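Local coordinates for protein mini spindles (Drosophila melanogaster, PDB 5VJC), which probably binds tubulin through an all-helical TOG domain built of HEAT repeats and so promotes microtubule dynamics and mitotic spindle formation, at residues Thr39-Leu42 / Arg43-Met47; Lys53-Ile56 / Ala57-His61; Arg188-Cys191 / Leu192-Leu195. One frame throughout, in Å; residues are numbered along the deposited sequence.

Contact 1 (Thr39-Leu42 / Arg43-Met47)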
ATOM      1  N   THR A  39       0.606  15.045  11.960  1.00 27.54           N
ATOM      2  CA  THR A  39      -0.489  15.890  11.516  1.00 30.73           C
ATOM      3  C   THR A  39      -0.041  17.365  11.396  1.00 32.86           C
ATOM      4  O   THR A  39      -0.386  18.049  10.433  1.00 32.84           O
ATOM      5  CB  THR A  39      -1.679  15.745  12.477  1.00 34.16           C
ATOM      6  OG1 THR A  39      -2.170  14.406  12.370  1.00 34.09           O
ATOM      7  CG2 THR A  39      -2.784  16.706  12.125  1.00 35.37           C
ATOM      8  N   GLU A  40       0.764  17.835  12.341  1.00 32.38           N
ATOM      9  CA  GLU A  40       1.232  19.230  12.310  1.00 36.36           C
ATOM     10  C   GLU A  40       2.214  19.483  11.176  1.00 31.41           C
ATOM     11  O   GLU A  40       2.141  20.509  10.500  1.00 31.24           O
ATOM     12  CB  GLU A  40       1.869  19.623  13.649  1.00 35.06           C
ATOM     13  CG  GLU A  40       0.847  19.722  14.781  1.00 50.37           C
ATOM     14  CD  GLU A  40      -0.444  20.393  14.319  1.00 58.36           C
ATOM     15  OE1 GLU A  40      -0.369  21.552  13.841  1.00 61.31           O
ATOM     16  OE2 GLU A  40      -1.523  19.750  14.402  1.00 56.75           O
ATOM     17  N   LEU A  41       3.131  18.550  10.961  1.00 29.45           N
ATOM     18  CA  LEU A  41       4.030  18.634   9.800  1.00 28.02           C
ATOM     19  C   LEU A  41       3.251  18.705   8.483  1.00 27.09           C
ATOM     20  O   LEU A  41       3.484  19.583   7.644  1.00 28.87           O
ATOM     21  CB  LEU A  41       4.979  17.433   9.780  1.00 28.72           C
ATOM     22  CG  LEU A  41       5.744  17.232   8.471  1.00 30.78           C
ATOM     23  CD1 LEU A  41       6.737  18.382   8.285  1.00 31.78           C
ATOM     24  CD2 LEU A  41       6.453  15.901   8.493  1.00 31.39           C
ATOM     25  N   LEU A  42       2.319  17.780   8.281  1.00 27.17           N
ATOM     26  CA  LEU A  42       1.563  17.772   7.024  1.00 25.81           C
ATOM     27  C   LEU A  42       0.763  19.078   6.837  1.00 22.90           C
ATOM     28  O   LEU A  42       0.671  19.620   5.725  1.00 25.65           O
ATOM     29  CB  LEU A  42       0.609  16.574   6.960  1.00 26.30           C
ATOM     30  CG  LEU A  42      -0.185  16.459   5.663  1.00 23.63           C
ATOM     31  CD1 LEU A  42       0.762  16.275   4.466  1.00 21.79           C
ATOM     32  CD2 LEU A  42      -1.182  15.287   5.749  1.00 23.92           C
ATOM     33  N   ARG A  43       0.152  19.559   7.909  1.00 25.95           N
ATOM     34  CA  ARG A  43      -0.617  20.786   7.796  1.00 31.02           C
ATOM     35  C   ARG A  43       0.315  21.975   7.467  1.00 26.93           C
ATOM     36  O   ARG A  43       0.004  22.795   6.612  1.00 28.54           O
ATOM     37  CB  ARG A  43      -1.414  21.053   9.076  1.00 30.71           C
ATOM     38  CG  ARG A  43      -2.347  22.259   8.932  1.00 34.74           C
ATOM     39  CD  ARG A  43      -3.215  22.542  10.185  1.00 38.79           C
ATOM     40  NE  ARG A  43      -4.167  23.604   9.851  1.00 48.37           N
ATOM     41  CZ  ARG A  43      -5.454  23.618  10.201  1.00 53.77           C
ATOM     42  NH1 ARG A  43      -5.965  22.629  10.934  1.00 43.36           N
ATOM     43  NH2 ARG A  43      -6.229  24.635   9.820  1.00 47.14           N
ATOM     44  N   ASP A  44       1.464  22.035   8.134  1.00 30.00           N
ATOM     45  CA  ASP A  44       2.503  23.030   7.813  1.00 28.84           C
ATOM     46  C   ASP A  44       2.887  23.011   6.334  1.00 33.36           C
ATOM     47  O   ASP A  44       2.903  24.052   5.664  1.00 31.23           O
ATOM     48  CB  ASP A  44       3.746  22.782   8.668  1.00 33.22           C
ATOM     49  CG  ASP A  44       3.612  23.358  10.079  1.00 42.72           C
ATOM     50  OD1 ASP A  44       2.525  23.885  10.394  1.00 44.51           O
ATOM     51  OD2 ASP A  44       4.582  23.276  10.875  1.00 50.39           O
ATOM     52  N   GLN A  45       3.180  21.818   5.814  1.00 31.55           N
ATOM     53  CA  GLN A  45       3.588  21.672   4.420  1.00 30.46           C
ATOM     54  C   GLN A  45       2.483  22.050   3.454  1.00 31.29           C
ATOM     55  O   GLN A  45       2.755  22.603   2.393  1.00 29.27           O
ATOM     56  CB  GLN A  45       4.042  20.242   4.130  1.00 25.74           C
ATOM     57  CG  GLN A  45       5.375  19.882   4.780  1.00 28.12           C
ATOM     58  CD  GLN A  45       5.790  18.470   4.442  1.00 31.92           C
ATOM     59  OE1 GLN A  45       4.945  17.565   4.363  1.00 30.67           O
ATOM     60  NE2 GLN A  45       7.084  18.267   4.214  1.00 28.08           N
ATOM     61  N   MET A  46       1.236  21.744   3.803  1.00 27.68           N
ATOM     62  CA  MET A  46       0.132  22.115   2.916  1.00 29.27           C
ATOM     63  C   MET A  46      -0.048  23.631   2.919  1.00 30.83           C
ATOM     64  O   MET A  46      -0.354  24.231   1.882  1.00 32.14           O
ATOM     65  CB  MET A  46      -1.170  21.441   3.330  1.00 26.37           C
ATOM     66  CG  MET A  46      -1.272  19.968   2.926  1.00 26.40           C
ATOM     67  SD  MET A  46      -2.863  19.362   3.473  1.00 30.92           S
ATOM     68  CE  MET A  46      -2.766  17.646   2.893  1.00 24.07           C
ATOM     69  N   MET A  47       0.114  24.228   4.097  1.00 29.11           N
ATOM     70  CA  MET A  47       0.084  25.690   4.236  1.00 37.48           C
ATOM     71  C   MET A  47       1.087  26.313   3.277  1.00 32.42           C
ATOM     72  O   MET A  47       0.724  27.073   2.383  1.00 33.88           O
ATOM     73  CB  MET A  47       0.404  26.113   5.675  1.00 31.93           C
ATOM     74  CG  MET A  47      -0.704  25.883   6.672  1.00 41.58           C
ATOM     75  SD  MET A  47      -2.118  26.969   6.412  1.00 47.08           S
ATOM     76  CE  MET A  47      -3.209  26.439   7.742  1.00 53.72           C
TER
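Two successive turns of the alpha-helix 36-48 in a TOG domain meet here, and the i to i+4 pairs L42-M46 and L41-Q45 carry the side-chain contact. L42 and M46 meet methyl to branch: CE of M46 lies 4.0 Å from CG of L42 and at nearly the same distance from both of its methyls, so the thioether methyl sits against the fork of the isopropyl group. Two torsions set this up. In L42 the CG stands opposite the backbone N (chi1 -178°), which tips the fork along the helix toward the later turn, whereas the M46 chain runs extended beyond CG and passes over the carbonyl of L42, with CG of M46 3.4 Å from O of L42. That same oxygen accepts the backbone N-H of M46 at 2.9 Å. One residue earlier in the helix, the amide of Q45 lies against L41, its CD 4.0 Å from CD1 of L41, while OE1 faces CG and NE2 approaches CD1. The amide oxygen OE1 has a weak hydrogen bond to K94. Shortening Q45 to an alanine would probably leave CD1 of L41 without its amide neighbour and K94 without this acceptor. At the outer side, the D44 carboxylate folds back over its own helix, CG standing 3.2 Å from the carbonyl O of E40, which is bonded to N of D44 at 2.9 Å. L42 and Q45 face helix 89-99, L42 touching L91, K94 and L98, and Q45 touching L91; R43, M46 and M47 turn to helix 53-59, so that helix 36-48 packs on both.

Contact 2 (Lys53-Ile56 / Ala57-His61)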
ATOM      1  N   LYS A  53      -6.979  27.050   1.924  1.00 35.64           N
ATOM      2  CA  LYS A  53      -6.985  26.989   3.381  1.00 38.05           C
ATOM      3  C   LYS A  53      -8.288  26.438   3.964  1.00 37.87           C
ATOM      4  O   LYS A  53      -8.279  25.894   5.069  1.00 36.76           O
ATOM      5  CB  LYS A  53      -6.666  28.364   3.971  1.00 45.97           C
ATOM      6  CG  LYS A  53      -5.155  28.677   3.924  1.00 41.52           C
ATOM      7  CD  LYS A  53      -4.860  30.016   3.279  1.00 49.31           C
ATOM      8  CE  LYS A  53      -3.359  30.173   2.984  1.00 39.63           C
ATOM      9  NZ  LYS A  53      -2.602  30.031   4.256  1.00 46.67           N
ATOM     10  N   ALA A  54      -9.398  26.550   3.240  1.00 31.26           N
ATOM     11  CA  ALA A  54     -10.628  25.917   3.727  1.00 38.47           C
ATOM     12  C   ALA A  54     -10.496  24.386   3.634  1.00 31.43           C
ATOM     13  O   ALA A  54     -10.956  23.655   4.516  1.00 35.97           O
ATOM     14  CB  ALA A  54     -11.840  26.404   2.942  1.00 36.94           C
ATOM     15  N   LEU A  55      -9.851  23.923   2.566  1.00 38.26           N
ATOM     16  CA  LEU A  55      -9.634  22.497   2.358  1.00 33.33           C
ATOM     17  C   LEU A  55      -8.773  21.945   3.482  1.00 33.69           C
ATOM     18  O   LEU A  55      -9.108  20.925   4.084  1.00 33.50           O
ATOM     19  CB  LEU A  55      -8.977  22.244   1.014  1.00 31.58           C
ATOM     20  CG  LEU A  55      -8.911  20.791   0.552  1.00 28.91           C
ATOM     21  CD1 LEU A  55     -10.319  20.279   0.201  1.00 31.35           C
ATOM     22  CD2 LEU A  55      -7.963  20.662  -0.623  1.00 30.26           C
ATOM     23  N   ILE A  56      -7.669  22.636   3.769  1.00 32.52           N
ATOM     24  CA  ILE A  56      -6.817  22.293   4.908  1.00 33.30           C
ATOM     25  C   ILE A  56      -7.633  22.169   6.198  1.00 34.87           C
ATOM     26  O   ILE A  56      -7.479  21.200   6.949  1.00 31.11           O
ATOM     27  CB  ILE A  56      -5.688  23.341   5.113  1.00 26.95           C
ATOM     28  CG1 ILE A  56      -4.687  23.301   3.953  1.00 26.18           C
ATOM     29  CG2 ILE A  56      -4.964  23.108   6.438  1.00 30.10           C
ATOM     30  CD1 ILE A  56      -3.573  24.363   4.054  1.00 27.93           C
ATOM     31  N   ALA A  57      -8.496  23.155   6.460  1.00 33.86           N
ATOM     32  CA  ALA A  57      -9.341  23.126   7.651  1.00 40.51           C
ATOM     33  C   ALA A  57     -10.169  21.835   7.722  1.00 34.97           C
ATOM     34  O   ALA A  57     -10.217  21.184   8.770  1.00 36.01           O
ATOM     35  CB  ALA A  57     -10.262  24.360   7.693  1.00 43.45           C
ATOM     36  N   ASN A  58     -10.794  21.469   6.603  1.00 33.35           N
ATOM     37  CA  ASN A  58     -11.615  20.253   6.519  1.00 35.65           C
ATOM     38  C   ASN A  58     -10.802  18.977   6.635  1.00 31.64           C
ATOM     39  O   ASN A  58     -11.268  17.982   7.188  1.00 30.45           O
ATOM     40  CB  ASN A  58     -12.398  20.230   5.206  1.00 32.28           C
ATOM     41  CG  ASN A  58     -13.559  21.197   5.217  1.00 38.96           C
ATOM     42  OD1 ASN A  58     -14.148  21.440   6.267  1.00 38.63           O
ATOM     43  ND2 ASN A  58     -13.884  21.763   4.058  1.00 39.43           N
ATOM     44  N   MET A  59      -9.578  19.028   6.121  1.00 32.17           N
ATOM     45  CA  MET A  59      -8.663  17.894   6.115  1.00 33.46           C
ATOM     46  C   MET A  59      -8.291  17.457   7.521  1.00 33.70           C
ATOM     47  O   MET A  59      -8.116  16.263   7.787  1.00 31.11           O
ATOM     48  CB  MET A  59      -7.395  18.241   5.327  1.00 28.84           C
ATOM     49  CG  MET A  59      -7.534  18.069   3.828  1.00 30.05           C
ATOM     50  SD  MET A  59      -6.116  18.733   2.918  1.00 28.05           S
ATOM     51  CE  MET A  59      -6.403  17.988   1.327  1.00 28.40           C
ATOM     52  N   PHE A  60      -8.172  18.420   8.428  1.00 33.69           N
ATOM     53  CA  PHE A  60      -7.733  18.087   9.772  1.00 34.61           C
ATOM     54  C   PHE A  60      -8.851  18.257  10.810  1.00 36.46           C
ATOM     55  O   PHE A  60      -8.611  18.291  12.008  1.00 34.35           O
ATOM     56  CB  PHE A  60      -6.485  18.902  10.112  1.00 36.20           C
ATOM     57  CG  PHE A  60      -5.337  18.615   9.172  1.00 34.43           C
ATOM     58  CD1 PHE A  60      -4.559  17.473   9.338  1.00 33.56           C
ATOM     59  CD2 PHE A  60      -5.088  19.433   8.077  1.00 28.80           C
ATOM     60  CE1 PHE A  60      -3.519  17.176   8.455  1.00 30.46           C
ATOM     61  CE2 PHE A  60      -4.048  19.143   7.178  1.00 29.33           C
ATOM     62  CZ  PHE A  60      -3.264  18.015   7.364  1.00 29.21           C
ATOM     63  N   HIS A  61     -10.084  18.298  10.330  1.00 35.11           N
ATOM     64  CA  HIS A  61     -11.236  18.244  11.208  1.00 40.49           C
ATOM     65  C   HIS A  61     -11.335  16.822  11.794  1.00 41.22           C
ATOM     66  O   HIS A  61     -10.943  15.847  11.152  1.00 40.56           O
ATOM     67  CB  HIS A  61     -12.501  18.627  10.438  1.00 43.42           C
ATOM     68  CG  HIS A  61     -13.626  19.090  11.307  1.00 47.90           C
ATOM     69  ND1 HIS A  61     -14.266  18.262  12.206  1.00 46.58           N
ATOM     70  CD2 HIS A  61     -14.231  20.299  11.410  1.00 48.23           C
ATOM     71  CE1 HIS A  61     -15.215  18.940  12.828  1.00 48.23           C
ATOM     72  NE2 HIS A  61     -15.209  20.180  12.367  1.00 52.52           N
TER
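M59 runs outward beside L55. Its CB sits 3.4 Å from the carbonyl O of L55 and about as close to O of I56; CG follows at 3.3 Å from O of L55, and SD stays beside that oxygen while also nearing CA of I56. The chain ends with CE against the L55 fork, 3.7 Å from CD2 and scarcely farther from CG. CG of M59 is placed beside its backbone N and opposite the carbonyl carbon (chi1 -83°), and the extension beyond it carries the thioether out alongside L55. Beneath this chain the N-H of M59 bonds to O of L55 at 2.8 Å. The next pair is built differently: the F60 ring presents its edge to the carbonyl of I56, with CD2 3.2 Å from O of I56 near the ring plane and 4.0 Å from the methyl CG2 of I56. The same oxygen accepts the N-H of F60 at 3.2 Å. F60 is also the first residue to leave helical angles, its ring edge resting on the last turn. Outside the segments, M59 touches V70 of helix 64-77 and M46 of helix 36-48. A short helix whose side chains pack on both neighbours is consistent with the stacked helices of a HEAT-repeat TOG domain.

Contact 3 (Arg188-Cys191 / Leu192-Leu195)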
ATOM      1  N   ARG A 188      -2.141 -11.448   7.425  1.00 23.79           N
ATOM      2  CA  ARG A 188      -1.176 -12.443   6.932  1.00 25.25           C
ATOM      3  C   ARG A 188      -1.744 -13.191   5.721  1.00 25.81           C
ATOM      4  O   ARG A 188      -1.062 -13.365   4.710  1.00 23.71           O
ATOM      5  CB  ARG A 188      -0.776 -13.427   8.039  1.00 29.67           C
ATOM      6  CG  ARG A 188      -0.058 -12.758   9.219  1.00 29.33           C
ATOM      7  CD  ARG A 188       0.685 -13.765  10.099  1.00 32.38           C
ATOM      8  NE  ARG A 188      -0.192 -14.753  10.719  1.00 33.82           N
ATOM      9  CZ  ARG A 188      -0.967 -14.508  11.773  1.00 38.34           C
ATOM     10  NH1 ARG A 188      -0.980 -13.295  12.323  1.00 36.62           N
ATOM     11  NH2 ARG A 188      -1.735 -15.469  12.284  1.00 35.80           N
ATOM     12  N   THR A 189      -3.011 -13.585   5.802  1.00 29.87           N
ATOM     13  CA  THR A 189      -3.652 -14.298   4.701  1.00 28.23           C
ATOM     14  C   THR A 189      -3.689 -13.482   3.402  1.00 29.19           C
ATOM     15  O   THR A 189      -3.337 -13.991   2.334  1.00 27.81           O
ATOM     16  CB  THR A 189      -5.081 -14.707   5.061  1.00 27.91           C
ATOM     17  OG1 THR A 189      -5.056 -15.462   6.279  1.00 35.58           O
ATOM     18  CG2 THR A 189      -5.704 -15.542   3.945  1.00 32.81           C
ATOM     19  N   GLU A 190      -4.116 -12.227   3.491  1.00 24.40           N
ATOM     20  CA  GLU A 190      -4.273 -11.410   2.287  1.00 27.96           C
ATOM     21  C   GLU A 190      -2.921 -11.034   1.689  1.00 24.44           C
ATOM     22  O   GLU A 190      -2.768 -10.981   0.464  1.00 25.46           O
ATOM     23  CB  GLU A 190      -5.101 -10.149   2.592  1.00 24.44           C
ATOM     24  CG  GLU A 190      -6.578 -10.435   2.919  1.00 28.92           C
ATOM     25  CD  GLU A 190      -7.356 -11.003   1.721  1.00 30.84           C
ATOM     26  OE1 GLU A 190      -6.822 -10.969   0.593  1.00 29.62           O
ATOM     27  OE2 GLU A 190      -8.496 -11.477   1.914  1.00 34.42           O
ATOM     28  N   CYS A 191      -1.923 -10.813   2.543  1.00 23.68           N
ATOM     29  CA  CYS A 191      -0.584 -10.542   2.037  1.00 23.29           C
ATOM     30  C   CYS A 191      -0.031 -11.778   1.339  1.00 25.92           C
ATOM     31  O   CYS A 191       0.567 -11.664   0.271  1.00 20.64           O
ATOM     32  CB  CYS A 191       0.355 -10.069   3.156  1.00 24.10           C
ATOM     33  SG  CYS A 191       0.053  -8.338   3.648  1.00 26.55           S
ATOM     34  N   LEU A 192      -0.252 -12.961   1.908  1.00 25.10           N
ATOM     35  CA  LEU A 192       0.175 -14.189   1.222  1.00 22.11           C
ATOM     36  C   LEU A 192      -0.457 -14.351  -0.175  1.00 25.40           C
ATOM     37  O   LEU A 192       0.255 -14.630  -1.142  1.00 25.42           O
ATOM     38  CB  LEU A 192      -0.135 -15.414   2.080  1.00 24.68           C
ATOM     39  CG  LEU A 192       0.819 -15.614   3.261  1.00 27.14           C
ATOM     40  CD1 LEU A 192       0.187 -16.528   4.344  1.00 27.51           C
ATOM     41  CD2 LEU A 192       2.175 -16.142   2.784  1.00 27.68           C
ATOM     42  N   ASP A 193      -1.773 -14.157  -0.283  1.00 21.97           N
ATOM     43  CA  ASP A 193      -2.463 -14.166  -1.580  1.00 24.05           C
ATOM     44  C   ASP A 193      -1.883 -13.110  -2.549  1.00 23.97           C
ATOM     45  O   ASP A 193      -1.779 -13.344  -3.754  1.00 24.68           O
ATOM     46  CB  ASP A 193      -3.979 -13.923  -1.405  1.00 24.40           C
ATOM     47  CG  ASP A 193      -4.710 -15.110  -0.760  1.00 29.52           C
ATOM     48  OD1 ASP A 193      -4.108 -16.192  -0.609  1.00 30.48           O
ATOM     49  OD2 ASP A 193      -5.898 -14.952  -0.403  1.00 29.58           O
ATOM     50  N   GLU A 194      -1.511 -11.947  -2.031  1.00 21.61           N
ATOM     51  CA  GLU A 194      -0.922 -10.925  -2.885  1.00 21.37           C
ATOM     52  C   GLU A 194       0.462 -11.359  -3.364  1.00 24.10           C
ATOM     53  O   GLU A 194       0.816 -11.155  -4.529  1.00 23.47           O
ATOM     54  CB  GLU A 194      -0.860  -9.577  -2.150  1.00 26.88           C
ATOM     55  CG  GLU A 194      -0.679  -8.384  -3.107  1.00 27.66           C
ATOM     56  CD  GLU A 194      -1.852  -8.210  -4.078  1.00 27.00           C
ATOM     57  OE1 GLU A 194      -2.933  -8.817  -3.872  1.00 27.09           O
ATOM     58  OE2 GLU A 194      -1.712  -7.427  -5.034  1.00 24.63           O
ATOM     59  N   LEU A 195       1.241 -11.986  -2.485  1.00 23.94           N
ATOM     60  CA  LEU A 195       2.538 -12.499  -2.901  1.00 23.09           C
ATOM     61  C   LEU A 195       2.367 -13.493  -4.055  1.00 28.48           C
ATOM     62  O   LEU A 195       3.138 -13.480  -5.016  1.00 26.62           O
ATOM     63  CB  LEU A 195       3.278 -13.147  -1.727  1.00 27.76           C
ATOM     64  CG  LEU A 195       3.704 -12.161  -0.614  1.00 26.64           C
ATOM     65  CD1 LEU A 195       4.084 -12.874   0.689  1.00 26.59           C
ATOM     66  CD2 LEU A 195       4.849 -11.227  -1.085  1.00 24.70           C
TER
HETATM   67  O   HOH W   1      -7.479 -12.898  -1.039  1.00 30.27           O
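Similar first torsions in E190 (chi1 -68°) and D193 (chi1 -71°) set CG of each opposite its own carbonyl carbon, and E190 then bends at chi2 (-66°) so that its OE1 comes to the D193 side. The two acid groups do not touch: OE1 of E190 and OD2 of D193 stand 4.2 Å apart, and a water joins them. This water donates to both, at 2.6 Å from OE1 of E190 and 2.7 Å from OD2 of D193, spending one proton on each acid and so probably easing the repulsion between two like charges. OE1 of E190 also makes a salt bridge to R157, which would help to offset its charge further. The N-H of D193 meets O of T189 at 3.1 Å on a nearly straight path, and the D193 carboxylate leans over that same carbonyl, its CG 3.6 Å away. The stretch lies within helix 185-202, one of the stacked helices of a HEAT-repeat TOG domain. The bent chain of E194 leads away from R188-C191 to a salt bridge with R161 of helix 150-166. L192 and L195 instead keep CG beside the backbone N, which brings each branch over a carbonyl one turn back: CG of L192 is 3.3 Å from O of R188, and CG of L195 is 3.3 Å from O of C191. L195, together with C191, packs on helix 169-178, while L192 touches A229 of helix 224-241. R188 carries its guanidinium away from L192-L195, toward the start of the helix, to a salt bridge with D221 and a hydrogen bond to the carbonyl of S182.

How the contacts relate
Contacts 1 and 2 occupy consecutive helices, 36-48 and 53-59, and touch directly: M46 SD lies 3.4 Å from M59 SD, and T39 CG2 the same distance from F60 CD1. Each joins a methionine to a leucine four residues earlier, and the two thioethers meet between the helices. Contact 3 lies across the centre of the chain, its centre about 34 Å and 36 Å from those of contacts 1 and 2. It sits nearer the chain's middle, about 13 Å out against 22 and 24 Å, and joins two acids through a water, with arginines of helix 150-166 pairing E190 and E194. All three mix buried and more exposed residues; contact 3 alone has no fully exposed one.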